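Local coordinates for protein allantoicase (Saccharomyces cerevisiae, PDB 1O59) that catalyses the hydrolysis of allantoate to (S)-ureidoglycolate and urea, a step that lets yeast use purines as a secondary nitrogen source, at residues Asp36-Lys41 against Ile98-Ala103; Gly82-Arg87 against Ala115-Asn120; Asp224-Ser229 against Glu247-Arg252; Ala260-Gly265 against Ser335-Thr340; Asp277-Arg282 against Gly319-His324. All coordinates share one frame; numbering follows the deposited sequence.

How the interactions relate
Interactions 1 and 4 are buried: interaction 4 pairs two inner strands of a five-stranded sheet, whereas interaction 1 sets a turn from the neighbouring sheet against the end of such a strand in the first half of the chain, with one hydrogen bond and aliphatic contacts. Interaction 2 is also buried but lies about 24 Å, centre to centre, from the middle of the chain, and joins a short strand to a loop. Interactions 3 and 5 are more exposed, and each contains a salt bridge, which the other three contacts lack between their segments. They reach the same sheet and touch, Glu247 CB lying 4.0 Å from Phe281 CE1. The end of Lys41 packs on Ser229 of interaction 3.

Interaction 1 (Asp36-Lys41 against Ile98-Ala103); sequences DVIGSK and IKMGVA
Met100, modelled as selenomethionine, runs beside Val37, the two side chains pointing the same way. At its root, CB of Met100 sits 3.2 Å from Val37 O. With chi1 at -60°, CG lies beside the backbone N, and this brings it to 3.8 Å from Val37 CG2. The extended chain then carries SE past the same methyl, again at 3.8 Å from Val37 CG2, and CE ends 4.0 Å from that carbon. One valine methyl therefore meets the whole outer half of the Met100 chain. The other branch, Val37 CG1, packs on Val102 CG2 at 3.8 Å, with these two valines crossing at about a right angle. The polar tie is single and well formed: Gly101 N donates to Val37 O at 3.0 Å, nearly along the C=O axis. Next in the turn, Ile38 sets CB against Ile98 CG2 at 3.9 Å, and its side chain goes on to touch Ile177 of strand 176-182 and Phe190 and Leu192 of strand 186-196. A type I turn, Asp36 to Gly39, thus presents Val37 and Ile38 to the end of strand 94-99 and the loop that follows, and joins the two sheets of the first repeat, consistent with the beta-sandwich of the galactose-binding-domain-like fold.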
# COMPACT_ATOMS: atom_id res chain seq x y z
N ASP A 36 2.64 -0.08 1.47
CA ASP A 36 2.18 0.18 2.85
C ASP A 36 1.59 -1.09 3.47
O ASP A 36 0.39 -1.43 3.28
CB ASP A 36 1.18 1.33 2.87
CG ASP A 36 0.60 1.59 4.25
OD1 ASP A 36 1.26 1.21 5.25
OD2 ASP A 36 -0.52 2.18 4.40
N VAL A 37 2.44 -1.79 4.21
CA VAL A 37 2.11 -3.11 4.70
C VAL A 37 1.19 -3.07 5.92
O VAL A 37 0.72 -4.13 6.35
CB VAL A 37 3.38 -3.92 5.04
CG1 VAL A 37 4.23 -4.19 3.79
CG2 VAL A 37 4.21 -3.21 6.15
N ILE A 38 0.96 -1.87 6.49
CA ILE A 38 0.03 -1.70 7.61
C ILE A 38 -1.30 -1.04 7.23
O ILE A 38 -2.16 -0.89 8.10
CB ILE A 38 0.66 -0.91 8.77
CG1 ILE A 38 0.98 0.54 8.36
CG2 ILE A 38 1.89 -1.63 9.26
CD1 ILE A 38 1.65 1.36 9.42
N GLY A 39 -1.44 -0.64 5.97
CA GLY A 39 -2.70 -0.07 5.49
C GLY A 39 -3.85 -1.05 5.68
O GLY A 39 -3.69 -2.24 5.42
N SER A 40 -4.99 -0.54 6.14
CA SER A 40 -6.21 -1.33 6.30
C SER A 40 -6.72 -1.96 5.00
O SER A 40 -7.41 -2.98 5.02
CB SER A 40 -7.31 -0.47 6.88
OG SER A 40 -7.66 0.55 5.98
N LYS A 41 -6.39 -1.32 3.89
CA LYS A 41 -6.84 -1.77 2.57
C LYS A 41 -6.16 -3.03 2.07
O LYS A 41 -6.65 -3.62 1.10
CB LYS A 41 -6.69 -0.67 1.52
CG LYS A 41 -5.26 -0.37 1.07
CD LYS A 41 -5.32 0.78 0.06
CE LYS A 41 -4.02 1.04 -0.64
NZ LYS A 41 -4.22 2.21 -1.56
N ILE A 98 0.32 -2.71 15.50
CA ILE A 98 -0.38 -2.98 14.24
C ILE A 98 0.17 -4.21 13.56
O ILE A 98 1.38 -4.33 13.33
CB ILE A 98 -0.27 -1.80 13.26
CG1 ILE A 98 -0.74 -0.49 13.91
CG2 ILE A 98 -1.16 -2.04 12.05
CD1 ILE A 98 -0.14 0.74 13.28
N LYS A 99 -0.74 -5.13 13.25
CA LYS A 99 -0.41 -6.30 12.51
C LYS A 99 -0.49 -5.96 11.03
O LYS A 99 -1.45 -5.33 10.59
CB LYS A 99 -1.37 -7.42 12.86
CG LYS A 99 -0.92 -8.74 12.31
CD LYS A 99 -1.70 -9.90 12.86
CE LYS A 99 -1.21 -11.19 12.13
NZ LYS A 99 -2.11 -12.38 12.33
N MSE A 100 0.51 -6.36 10.26
CA MSE A 100 0.48 -6.14 8.81
C MSE A 100 -0.62 -6.98 8.17
O MSE A 100 -1.03 -8.02 8.69
CB MSE A 100 1.80 -6.56 8.14
CG MSE A 100 3.02 -5.84 8.63
SE MSE A 100 4.62 -6.61 7.88
CE MSE A 100 5.74 -5.71 8.89
N GLY A 101 -1.03 -6.54 6.98
CA GLY A 101 -2.00 -7.28 6.21
C GLY A 101 -1.32 -8.33 5.37
O GLY A 101 -1.92 -9.29 4.97
N VAL A 102 -0.04 -8.12 5.08
CA VAL A 102 0.79 -9.16 4.45
C VAL A 102 1.41 -10.04 5.54
O VAL A 102 1.43 -9.69 6.71
CB VAL A 102 1.90 -8.53 3.61
CG1 VAL A 102 1.27 -7.71 2.51
CG2 VAL A 102 2.85 -7.67 4.47
N ALA A 103 1.91 -11.19 5.13
CA ALA A 103 2.46 -12.18 6.06
C ALA A 103 3.76 -11.75 6.78
O ALA A 103 4.00 -12.19 7.92
CB ALA A 103 2.71 -13.47 5.31

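Interaction 2 (Gly82-Arg87 against Ala115-Asn120); sequences GWETRR and AFFNGN
Glu84, on the short strand 83-84, meets Phe117 and Asn120 in the long loop that joins strands 105-113 and 124-130 in the first allantoicase repeat, whose antiparallel sheets are consistent with a beta-sandwich. The polar link is one hydrogen bond: Asn120 ND2 donates to Glu84 OE2 at 3.0 Å, with an N-H...O angle of 136°. It leaves Asn120 close to the amide plane but reaches the oxygen from well above the carboxylate plane, and the two flat groups are turned 80° apart. The remaining contacts are made with the Phe117 ring. Glu84 leaves its backbone with CG opposite N (chi1 -175°) and stays extended, which draws the chain past CE1 of Phe117: CB of Glu84 is 3.9 Å from that carbon, and the carboxylate follows it. Trp83 O approaches Phe117 CZ at 4.0 Å, obliquely to the ring. Gly82 comes to the ring edge, its CA 4.4 Å from Phe117 CZ; a CB there would probably run into Phe117 CE2, consistent with glycine at this position. Tyr80 stacks on the same ring. Of the 82-87 atoms, Glu84 OE1 comes closest, at the edge near the ring plane and 3.6 Å from Phe117 CE1.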
# COMPACT_ATOMS: atom_id res chain seq x y z
N GLY A 82 -7.94 10.91 12.94
CA GLY A 82 -6.65 10.58 13.49
C GLY A 82 -6.65 9.89 14.82
O GLY A 82 -7.70 9.59 15.40
N TRP A 83 -5.46 9.62 15.29
CA TRP A 83 -5.25 9.08 16.62
C TRP A 83 -4.83 10.22 17.53
O TRP A 83 -3.88 10.94 17.20
CB TRP A 83 -4.13 8.04 16.57
CG TRP A 83 -3.76 7.46 17.89
CD1 TRP A 83 -4.60 7.09 18.88
CD2 TRP A 83 -2.45 7.17 18.34
NE1 TRP A 83 -3.91 6.58 19.93
CE2 TRP A 83 -2.57 6.60 19.63
CE3 TRP A 83 -1.16 7.32 17.79
CZ2 TRP A 83 -1.44 6.17 20.40
CZ3 TRP A 83 -0.03 6.88 18.54
CH2 TRP A 83 -0.19 6.33 19.83
N GLU A 84 -5.56 10.43 18.62
CA GLU A 84 -5.16 11.42 19.57
C GLU A 84 -5.42 10.97 21.00
O GLU A 84 -6.51 10.49 21.33
CB GLU A 84 -5.85 12.78 19.31
CG GLU A 84 -5.33 13.87 20.24
CD GLU A 84 -6.15 15.14 20.22
OE1 GLU A 84 -7.13 15.21 19.43
OE2 GLU A 84 -5.79 16.08 20.98
N THR A 85 -4.40 11.14 21.85
CA THR A 85 -4.42 10.63 23.21
C THR A 85 -4.63 11.72 24.22
O THR A 85 -4.53 12.89 23.91
CB THR A 85 -3.11 9.89 23.54
OG1 THR A 85 -1.96 10.74 23.34
CG2 THR A 85 -2.96 8.67 22.57
N ARG A 86 -4.96 11.31 25.44
CA ARG A 86 -5.16 12.26 26.52
C ARG A 86 -3.85 12.99 26.82
O ARG A 86 -2.76 12.54 26.45
CB ARG A 86 -5.68 11.56 27.77
CG ARG A 86 -4.86 10.34 28.21
CD ARG A 86 -3.62 10.59 29.05
NE ARG A 86 -2.82 9.39 29.01
CZ ARG A 86 -2.09 9.01 27.97
NH1 ARG A 86 -1.97 9.77 26.89
NH2 ARG A 86 -1.47 7.85 28.02
N ARG A 87 -3.97 14.12 27.50
CA ARG A 87 -2.82 14.89 27.87
C ARG A 87 -2.08 14.33 29.09
O ARG A 87 -2.62 13.55 29.89
CB ARG A 87 -3.23 16.32 28.22
CG ARG A 87 -3.94 17.10 27.14
CD ARG A 87 -3.89 18.63 27.45
NE ARG A 87 -4.66 19.45 26.51
CZ ARG A 87 -4.73 20.76 26.55
NH1 ARG A 87 -4.02 21.44 27.45
NH2 ARG A 87 -5.50 21.39 25.68
N ALA A 115 -1.50 15.89 10.08
CA ALA A 115 -2.54 16.78 9.54
C ALA A 115 -3.59 17.24 10.54
O ALA A 115 -4.24 16.42 11.22
CB ALA A 115 -3.25 16.13 8.36
N PHE A 116 -3.75 18.56 10.62
CA PHE A 116 -4.73 19.24 11.48
C PHE A 116 -4.42 19.20 12.98
O PHE A 116 -5.19 19.76 13.78
CB PHE A 116 -6.17 18.74 11.22
CG PHE A 116 -6.58 18.79 9.78
CD1 PHE A 116 -6.71 19.99 9.13
CD2 PHE A 116 -6.79 17.62 9.07
CE1 PHE A 116 -7.07 20.02 7.79
CE2 PHE A 116 -7.13 17.63 7.73
CZ PHE A 116 -7.28 18.83 7.09
N PHE A 117 -3.33 18.54 13.38
CA PHE A 117 -2.83 18.66 14.74
C PHE A 117 -1.79 19.77 14.68
O PHE A 117 -0.66 19.55 14.27
CB PHE A 117 -2.26 17.34 15.25
CG PHE A 117 -3.27 16.25 15.30
CD1 PHE A 117 -4.27 16.25 16.27
CD2 PHE A 117 -3.26 15.23 14.35
CE1 PHE A 117 -5.22 15.25 16.33
CE2 PHE A 117 -4.22 14.21 14.40
CZ PHE A 117 -5.20 14.23 15.41
N ASN A 118 -2.24 20.99 14.99
CA ASN A 118 -1.43 22.18 14.85
C ASN A 118 -0.95 22.62 16.22
O ASN A 118 -1.34 23.63 16.71
CB ASN A 118 -2.21 23.31 14.12
CG ASN A 118 -1.28 24.28 13.38
OD1 ASN A 118 -0.43 23.87 12.59
ND2 ASN A 118 -1.46 25.58 13.60
N GLY A 119 -0.09 21.82 16.83
CA GLY A 119 0.56 22.16 18.10
C GLY A 119 0.47 20.98 19.05
O GLY A 119 1.41 20.72 19.81
N ASN A 120 -0.66 20.28 18.99
CA ASN A 120 -0.86 19.07 19.78
C ASN A 120 -0.43 17.82 18.98
O ASN A 120 -0.75 16.70 19.35
CB ASN A 120 -2.32 18.97 20.25
CG ASN A 120 -3.32 18.90 19.10
OD1 ASN A 120 -3.07 19.44 18.02
ND2 ASN A 120 -4.46 18.24 19.33

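Interaction 3 (Asp224-Ser229 against Glu247-Arg252); sequences DQHFGS and ETKRSR
The His226 ring and the Glu247 carboxylate lie side by side and nearly coplanar, 13° apart, next to an antiparallel bridge in which Phe227 and Glu247 form a hydrogen-bonded pair at the edge of the second repeat's branched sheet. His226 ND1 donates in its ring plane to Glu247 OE1 at 3.3 Å, a long but fairly straight bond of 166°. On the backbone, Glu247 O takes two donors, His226 N at 2.7 Å and Phe227 N at 3.1 Å, so this carbonyl is doubly gripped. Lys249 crosses the histidine at about a right angle and lays CG over one ring face in a CH-pi contact, 3.9 Å from the His226 centroid. Bends at chi2 and chi3 then turn the lysine chain toward Asp224, which it also meets crosswise. That aspartate is held at both oxygens: Lys249 N donates to OD2 of Asp224 at 3.1 Å, while Lys249 NZ forms a salt bridge with Asp224 OD1 at 2.8 Å, using the syn lone pair.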
# COMPACT_ATOMS: atom_id res chain seq x y z
N ASP A 224 -1.90 7.81 -15.35
CA ASP A 224 -2.77 8.76 -14.67
C ASP A 224 -3.41 7.97 -13.53
O ASP A 224 -3.60 6.76 -13.65
CB ASP A 224 -3.83 9.26 -15.68
CG ASP A 224 -4.89 10.24 -15.08
OD1 ASP A 224 -4.48 11.40 -14.81
OD2 ASP A 224 -6.14 9.97 -14.91
N GLN A 225 -3.71 8.64 -12.42
CA GLN A 225 -4.53 8.12 -11.32
C GLN A 225 -5.43 9.25 -10.96
O GLN A 225 -5.00 10.17 -10.32
CB GLN A 225 -3.69 7.87 -10.06
CG GLN A 225 -2.76 6.71 -10.09
CD GLN A 225 -2.02 6.52 -8.77
OE1 GLN A 225 -1.78 5.39 -8.38
NE2 GLN A 225 -1.64 7.62 -8.11
N HIS A 226 -6.68 9.25 -11.36
CA HIS A 226 -7.51 10.39 -10.98
C HIS A 226 -8.15 10.06 -9.64
O HIS A 226 -7.96 10.79 -8.68
CB HIS A 226 -8.55 10.65 -12.05
CG HIS A 226 -9.52 11.72 -11.69
ND1 HIS A 226 -10.88 11.50 -11.67
CD2 HIS A 226 -9.32 13.01 -11.32
CE1 HIS A 226 -11.49 12.62 -11.30
NE2 HIS A 226 -10.56 13.54 -11.08
N PHE A 227 -8.86 8.94 -9.60
CA PHE A 227 -9.54 8.49 -8.40
C PHE A 227 -9.06 7.07 -8.08
O PHE A 227 -8.82 6.25 -8.97
CB PHE A 227 -11.03 8.49 -8.70
CG PHE A 227 -11.93 8.47 -7.49
CD1 PHE A 227 -12.92 7.50 -7.35
CD2 PHE A 227 -11.82 9.45 -6.51
CE1 PHE A 227 -13.77 7.49 -6.26
CE2 PHE A 227 -12.66 9.44 -5.40
CZ PHE A 227 -13.63 8.46 -5.27
N GLY A 228 -8.84 6.78 -6.81
CA GLY A 228 -8.05 5.59 -6.41
C GLY A 228 -6.58 5.66 -6.86
O GLY A 228 -6.02 6.74 -7.08
N SER A 229 -5.95 4.50 -6.99
CA SER A 229 -4.55 4.43 -7.33
C SER A 229 -4.25 3.07 -7.87
O SER A 229 -5.00 2.10 -7.64
CB SER A 229 -3.68 4.68 -6.10
OG SER A 229 -4.08 3.87 -5.01
N GLU A 247 -8.78 4.44 -11.23
CA GLU A 247 -9.64 5.13 -12.17
C GLU A 247 -8.92 6.35 -12.72
O GLU A 247 -8.22 7.07 -12.00
CB GLU A 247 -10.92 5.58 -11.50
CG GLU A 247 -11.97 6.02 -12.50
CD GLU A 247 -12.61 7.36 -12.16
OE1 GLU A 247 -11.91 8.42 -12.17
OE2 GLU A 247 -13.82 7.32 -11.86
N THR A 248 -9.13 6.56 -14.01
CA THR A 248 -8.54 7.67 -14.71
C THR A 248 -9.62 8.61 -15.20
O THR A 248 -10.78 8.26 -15.23
CB THR A 248 -7.67 7.16 -15.86
OG1 THR A 248 -8.49 6.46 -16.80
CG2 THR A 248 -6.66 6.13 -15.34
N LYS A 249 -9.19 9.80 -15.57
CA LYS A 249 -10.04 10.86 -16.06
C LYS A 249 -10.68 10.51 -17.39
O LYS A 249 -10.15 9.69 -18.16
CB LYS A 249 -9.21 12.14 -16.26
CG LYS A 249 -8.87 12.86 -14.97
CD LYS A 249 -7.47 13.58 -15.00
CE LYS A 249 -6.59 13.24 -13.71
NZ LYS A 249 -5.18 13.85 -13.71
N ARG A 250 -11.83 11.15 -17.65
CA ARG A 250 -12.42 11.14 -18.98
C ARG A 250 -11.47 11.91 -19.93
O ARG A 250 -11.23 13.11 -19.75
CB ARG A 250 -13.81 11.76 -18.93
CG ARG A 250 -14.76 11.26 -19.98
CD ARG A 250 -16.08 12.00 -19.97
NE ARG A 250 -16.90 11.62 -18.82
CZ ARG A 250 -18.17 11.18 -18.88
NH1 ARG A 250 -18.83 11.07 -20.03
NH2 ARG A 250 -18.79 10.87 -17.75
N SER A 251 -10.89 11.18 -20.89
CA SER A 251 -10.01 11.70 -21.93
C SER A 251 -10.74 11.94 -23.26
O SER A 251 -11.80 11.38 -23.50
CB SER A 251 -8.90 10.70 -22.20
OG SER A 251 -9.36 9.67 -23.06
N ARG A 252 -10.14 12.75 -24.14
CA ARG A 252 -10.81 13.14 -25.38
C ARG A 252 -10.00 12.95 -26.63
O ARG A 252 -10.57 12.89 -27.72
CB ARG A 252 -11.23 14.60 -25.31
CG ARG A 252 -12.18 14.93 -24.19
CD ARG A 252 -13.51 14.18 -24.24
NE ARG A 252 -14.46 14.74 -23.29
CZ ARG A 252 -15.61 14.17 -22.93
NH1 ARG A 252 -15.97 12.99 -23.40
NH2 ARG A 252 -16.41 14.81 -22.08

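Interaction 4 (Ala260-Gly265 against Ser335-Thr340); sequences AVIQLG and SHVKLT
Two neighbouring antiparallel strands of the second repeat's five-stranded sheet, 258-263 and 336-342, pair here. Ala260 and Leu339 form a hydrogen-bonded pair with both bonds at 2.9 Å, Ala260 N to Leu339 O and Leu339 N to Ala260 O. Ile262 and Val337 form the next, where Ile262 N reaches Val337 O at 2.8 Å and 173°. These four residues share one face: Ile262 CB lies 3.9 Å from Val337 CG2, and Ala260 and Leu339 both touch Trp246 of the other sheet. On the opposite face His336 crosses Gln263 obliquely, ring and amide planes 68° apart. With chi1 at -64° its ring leans over the partner strand, and NE2 of His336 makes a weak bond to Gln263 OE1 at 3.0 Å, an oxygen that also receives Lys33 NZ. ND1 of His336 is paired with Ser335 OG at 2.7 Å. A leucine in place of His336 would probably leave Ser335 OG without its ring partner and Gln263 OE1 with one fewer donor, though Lys33 would remain. Beyond the last pair, a water bridges Leu264 O and Ser335 O. Opposite Cys294 of strand 288-294 the chain takes two residues, Ser335 and His336, for one: a classic beta bulge at the start of this strand, in a sheet consistent with one half of a beta-sandwich.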
# COMPACT_ATOMS: atom_id res chain seq x y z
N ALA A 260 -1.02 0.85 -16.69
CA ALA A 260 -0.44 0.58 -15.41
C ALA A 260 0.53 -0.55 -15.59
O ALA A 260 0.18 -1.58 -16.15
CB ALA A 260 -1.54 0.20 -14.42
N VAL A 261 1.77 -0.35 -15.15
CA VAL A 261 2.78 -1.40 -15.13
C VAL A 261 2.90 -2.04 -13.74
O VAL A 261 3.06 -1.36 -12.72
CB VAL A 261 4.17 -0.92 -15.54
CG1 VAL A 261 5.18 -2.05 -15.44
CG2 VAL A 261 4.16 -0.37 -16.96
N ILE A 262 2.86 -3.38 -13.74
CA ILE A 262 2.94 -4.12 -12.50
C ILE A 262 4.12 -5.07 -12.50
O ILE A 262 4.27 -5.86 -13.41
CB ILE A 262 1.60 -4.82 -12.27
CG1 ILE A 262 0.56 -3.76 -11.87
CG2 ILE A 262 1.70 -5.88 -11.17
CD1 ILE A 262 -0.68 -3.91 -12.65
N GLN A 263 4.99 -4.95 -11.49
CA GLN A 263 5.99 -5.96 -11.26
C GLN A 263 5.35 -7.10 -10.50
O GLN A 263 4.78 -6.90 -9.43
CB GLN A 263 7.17 -5.42 -10.46
CG GLN A 263 8.30 -6.42 -10.33
CD GLN A 263 9.63 -5.79 -10.00
OE1 GLN A 263 9.95 -4.74 -10.50
NE2 GLN A 263 10.40 -6.45 -9.20
N LEU A 264 5.44 -8.29 -11.09
CA LEU A 264 4.94 -9.52 -10.50
C LEU A 264 5.80 -9.91 -9.31
O LEU A 264 6.97 -9.51 -9.21
CB LEU A 264 4.96 -10.65 -11.53
CG LEU A 264 4.16 -10.45 -12.83
CD1 LEU A 264 4.27 -11.70 -13.75
CD2 LEU A 264 2.70 -10.11 -12.54
N GLY A 265 5.22 -10.72 -8.42
CA GLY A 265 5.90 -11.13 -7.20
C GLY A 265 7.09 -12.02 -7.47
O GLY A 265 7.96 -12.15 -6.61
N SER A 335 8.30 -10.77 -16.12
CA SER A 335 8.58 -10.19 -14.82
C SER A 335 7.59 -9.09 -14.48
O SER A 335 7.40 -8.77 -13.31
CB SER A 335 9.98 -9.59 -14.84
OG SER A 335 10.09 -8.66 -15.91
N HIS A 336 7.04 -8.47 -15.52
CA HIS A 336 6.12 -7.35 -15.42
C HIS A 336 4.96 -7.58 -16.35
O HIS A 336 5.10 -8.28 -17.36
CB HIS A 336 6.83 -6.07 -15.85
CG HIS A 336 7.96 -5.69 -14.95
ND1 HIS A 336 9.14 -6.37 -14.93
CD2 HIS A 336 8.06 -4.74 -13.99
CE1 HIS A 336 9.94 -5.84 -14.02
NE2 HIS A 336 9.30 -4.84 -13.43
N VAL A 337 3.81 -7.01 -16.00
CA VAL A 337 2.67 -6.92 -16.90
C VAL A 337 2.24 -5.46 -17.05
O VAL A 337 2.43 -4.64 -16.17
CB VAL A 337 1.48 -7.82 -16.46
CG1 VAL A 337 1.89 -9.27 -16.40
CG2 VAL A 337 0.88 -7.38 -15.12
N LYS A 338 1.67 -5.13 -18.20
CA LYS A 338 1.14 -3.79 -18.46
C LYS A 338 -0.32 -3.97 -18.78
O LYS A 338 -0.66 -4.73 -19.65
CB LYS A 338 1.90 -3.11 -19.63
CG LYS A 338 1.39 -1.72 -20.04
CD LYS A 338 2.45 -0.86 -20.87
CE LYS A 338 2.72 -1.36 -22.28
NZ LYS A 338 4.07 -0.94 -22.78
N LEU A 339 -1.17 -3.29 -18.03
CA LEU A 339 -2.61 -3.30 -18.28
C LEU A 339 -2.90 -1.99 -18.95
O LEU A 339 -2.47 -0.96 -18.48
CB LEU A 339 -3.39 -3.44 -16.96
CG LEU A 339 -4.88 -3.05 -17.01
CD1 LEU A 339 -5.71 -4.00 -17.92
CD2 LEU A 339 -5.48 -3.00 -15.58
N THR A 340 -3.61 -2.04 -20.07
CA THR A 340 -3.90 -0.87 -20.86
C THR A 340 -5.40 -0.82 -20.91
O THR A 340 -6.05 -1.85 -21.18
CB THR A 340 -3.31 -0.99 -22.28
OG1 THR A 340 -1.86 -1.08 -22.24
CG2 THR A 340 -3.58 0.27 -23.11
O HOH W 1 8.91 -9.96 -11.22

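Interaction 5 (Asp277-Arg282 against Gly319-His324); sequences DTAHFR and GPDKEH
Thr278 OG1 is gripped by two backbone groups of 319-324: it donates to Gly319 O at 2.7 Å and accepts from Lys322 N at 3.0 Å, the latter bond almost straight at 178°. Its chi1 of 53° sets the hydroxyl between its own N and carbonyl carbon, where it can reach both. Thr278 N adds a backbone bond to Lys322 O at 2.9 Å. Further along, Asp321 uses both oxygens. OD1 of Asp321 takes His280 N at 2.8 Å, from above the carboxylate plane, and this pins the type II turn running from Thr278 to Phe281. Arg282 brings its guanidinium edge to the other oxygen, NH2 lying 2.9 Å from Asp321 OD2 in a salt bridge, the two planes 79° apart. Were Asp321 an alanine, His280 N would probably lose this acceptor and Arg282 its carboxylate partner across the contact. Asp277, whose OD1 pairs with Arg238, closes an Asx turn to Ala279 N. The contact lies where strand 270-277 ends and its antiparallel partner 323-331 begins, with strand 346-354 beside Asp277 through a backbone bond to Arg349.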
# COMPACT_ATOMS: atom_id res chain seq x y z
N ASP A 277 -11.01 -7.06 -13.44
CA ASP A 277 -12.23 -6.86 -12.68
C ASP A 277 -12.63 -5.40 -12.63
O ASP A 277 -11.89 -4.56 -12.11
CB ASP A 277 -11.99 -7.37 -11.27
CG ASP A 277 -13.26 -7.48 -10.45
OD1 ASP A 277 -14.39 -7.13 -10.91
OD2 ASP A 277 -13.18 -7.98 -9.33
N THR A 278 -13.80 -5.10 -13.18
CA THR A 278 -14.37 -3.74 -13.18
C THR A 278 -15.46 -3.55 -12.12
O THR A 278 -16.31 -2.69 -12.27
CB THR A 278 -14.94 -3.43 -14.56
OG1 THR A 278 -15.85 -4.47 -14.96
CG2 THR A 278 -13.82 -3.45 -15.63
N ALA A 279 -15.44 -4.37 -11.07
CA ALA A 279 -16.35 -4.25 -9.93
C ALA A 279 -16.59 -2.78 -9.57
O ALA A 279 -15.65 -2.01 -9.44
CB ALA A 279 -15.82 -5.02 -8.70
N HIS A 280 -17.87 -2.43 -9.46
CA HIS A 280 -18.34 -1.07 -9.12
C HIS A 280 -18.17 0.01 -10.16
O HIS A 280 -18.83 1.04 -10.04
CB HIS A 280 -17.84 -0.57 -7.76
CG HIS A 280 -17.98 -1.59 -6.68
ND1 HIS A 280 -19.21 -2.07 -6.28
CD2 HIS A 280 -17.06 -2.30 -5.99
CE1 HIS A 280 -19.04 -2.99 -5.34
NE2 HIS A 280 -17.74 -3.13 -5.14
N PHE A 281 -17.37 -0.22 -11.19
CA PHE A 281 -17.30 0.74 -12.31
C PHE A 281 -18.38 0.46 -13.34
O PHE A 281 -18.29 -0.45 -14.16
CB PHE A 281 -15.92 0.74 -12.92
CG PHE A 281 -14.86 1.13 -11.95
CD1 PHE A 281 -14.65 2.47 -11.64
CD2 PHE A 281 -14.12 0.15 -11.26
CE1 PHE A 281 -13.69 2.85 -10.70
CE2 PHE A 281 -13.13 0.52 -10.32
CZ PHE A 281 -12.92 1.86 -10.04
N ARG A 282 -19.42 1.28 -13.28
CA ARG A 282 -20.69 0.98 -13.94
C ARG A 282 -20.98 1.93 -15.09
O ARG A 282 -21.59 1.50 -16.08
CB ARG A 282 -21.84 0.99 -12.94
CG ARG A 282 -21.93 -0.29 -12.21
CD ARG A 282 -22.68 -0.24 -10.90
NE ARG A 282 -22.75 -1.58 -10.29
CZ ARG A 282 -22.87 -1.83 -8.98
NH1 ARG A 282 -22.91 -0.83 -8.09
NH2 ARG A 282 -22.96 -3.08 -8.52
N GLY A 319 -16.90 -4.81 -19.82
CA GLY A 319 -18.25 -4.58 -19.34
C GLY A 319 -18.18 -4.00 -17.95
O GLY A 319 -17.10 -3.94 -17.34
N PRO A 320 -19.33 -3.56 -17.44
CA PRO A 320 -19.39 -2.97 -16.13
C PRO A 320 -19.35 -4.04 -15.09
O PRO A 320 -20.01 -5.09 -15.24
CB PRO A 320 -20.77 -2.30 -16.10
CG PRO A 320 -21.60 -3.04 -17.04
CD PRO A 320 -20.66 -3.59 -18.08
N ASP A 321 -18.59 -3.78 -14.04
CA ASP A 321 -18.84 -4.43 -12.77
C ASP A 321 -18.61 -5.93 -12.81
O ASP A 321 -19.33 -6.67 -12.13
CB ASP A 321 -20.29 -4.17 -12.42
CG ASP A 321 -20.60 -4.46 -10.98
OD1 ASP A 321 -19.65 -4.45 -10.13
OD2 ASP A 321 -21.77 -4.74 -10.63
N LYS A 322 -17.63 -6.39 -13.60
CA LYS A 322 -17.46 -7.83 -13.75
C LYS A 322 -16.00 -8.26 -13.81
O LYS A 322 -15.11 -7.48 -14.17
CB LYS A 322 -18.21 -8.36 -14.98
CG LYS A 322 -17.60 -8.03 -16.31
CD LYS A 322 -18.24 -8.80 -17.50
CE LYS A 322 -17.78 -10.29 -17.54
NZ LYS A 322 -17.85 -10.98 -18.91
N GLU A 323 -15.80 -9.52 -13.42
CA GLU A 323 -14.55 -10.20 -13.57
C GLU A 323 -14.49 -10.78 -14.98
O GLU A 323 -15.26 -11.69 -15.33
CB GLU A 323 -14.42 -11.30 -12.54
CG GLU A 323 -14.44 -10.85 -11.09
CD GLU A 323 -14.10 -12.01 -10.15
OE1 GLU A 323 -12.88 -12.27 -9.97
OE2 GLU A 323 -15.03 -12.68 -9.61
N HIS A 324 -13.60 -10.21 -15.79
CA HIS A 324 -13.30 -10.73 -17.13
C HIS A 324 -12.13 -11.69 -17.02
O HIS A 324 -11.08 -11.33 -16.53
CB HIS A 324 -12.92 -9.59 -18.08
CG HIS A 324 -13.94 -8.50 -18.16
ND1 HIS A 324 -14.02 -7.49 -17.22
CD2 HIS A 324 -14.91 -8.25 -19.07
CE1 HIS A 324 -14.99 -6.67 -17.56
NE2 HIS A 324 -15.55 -7.10 -18.68
O HOH W 2 -11.30 -10.12 -8.06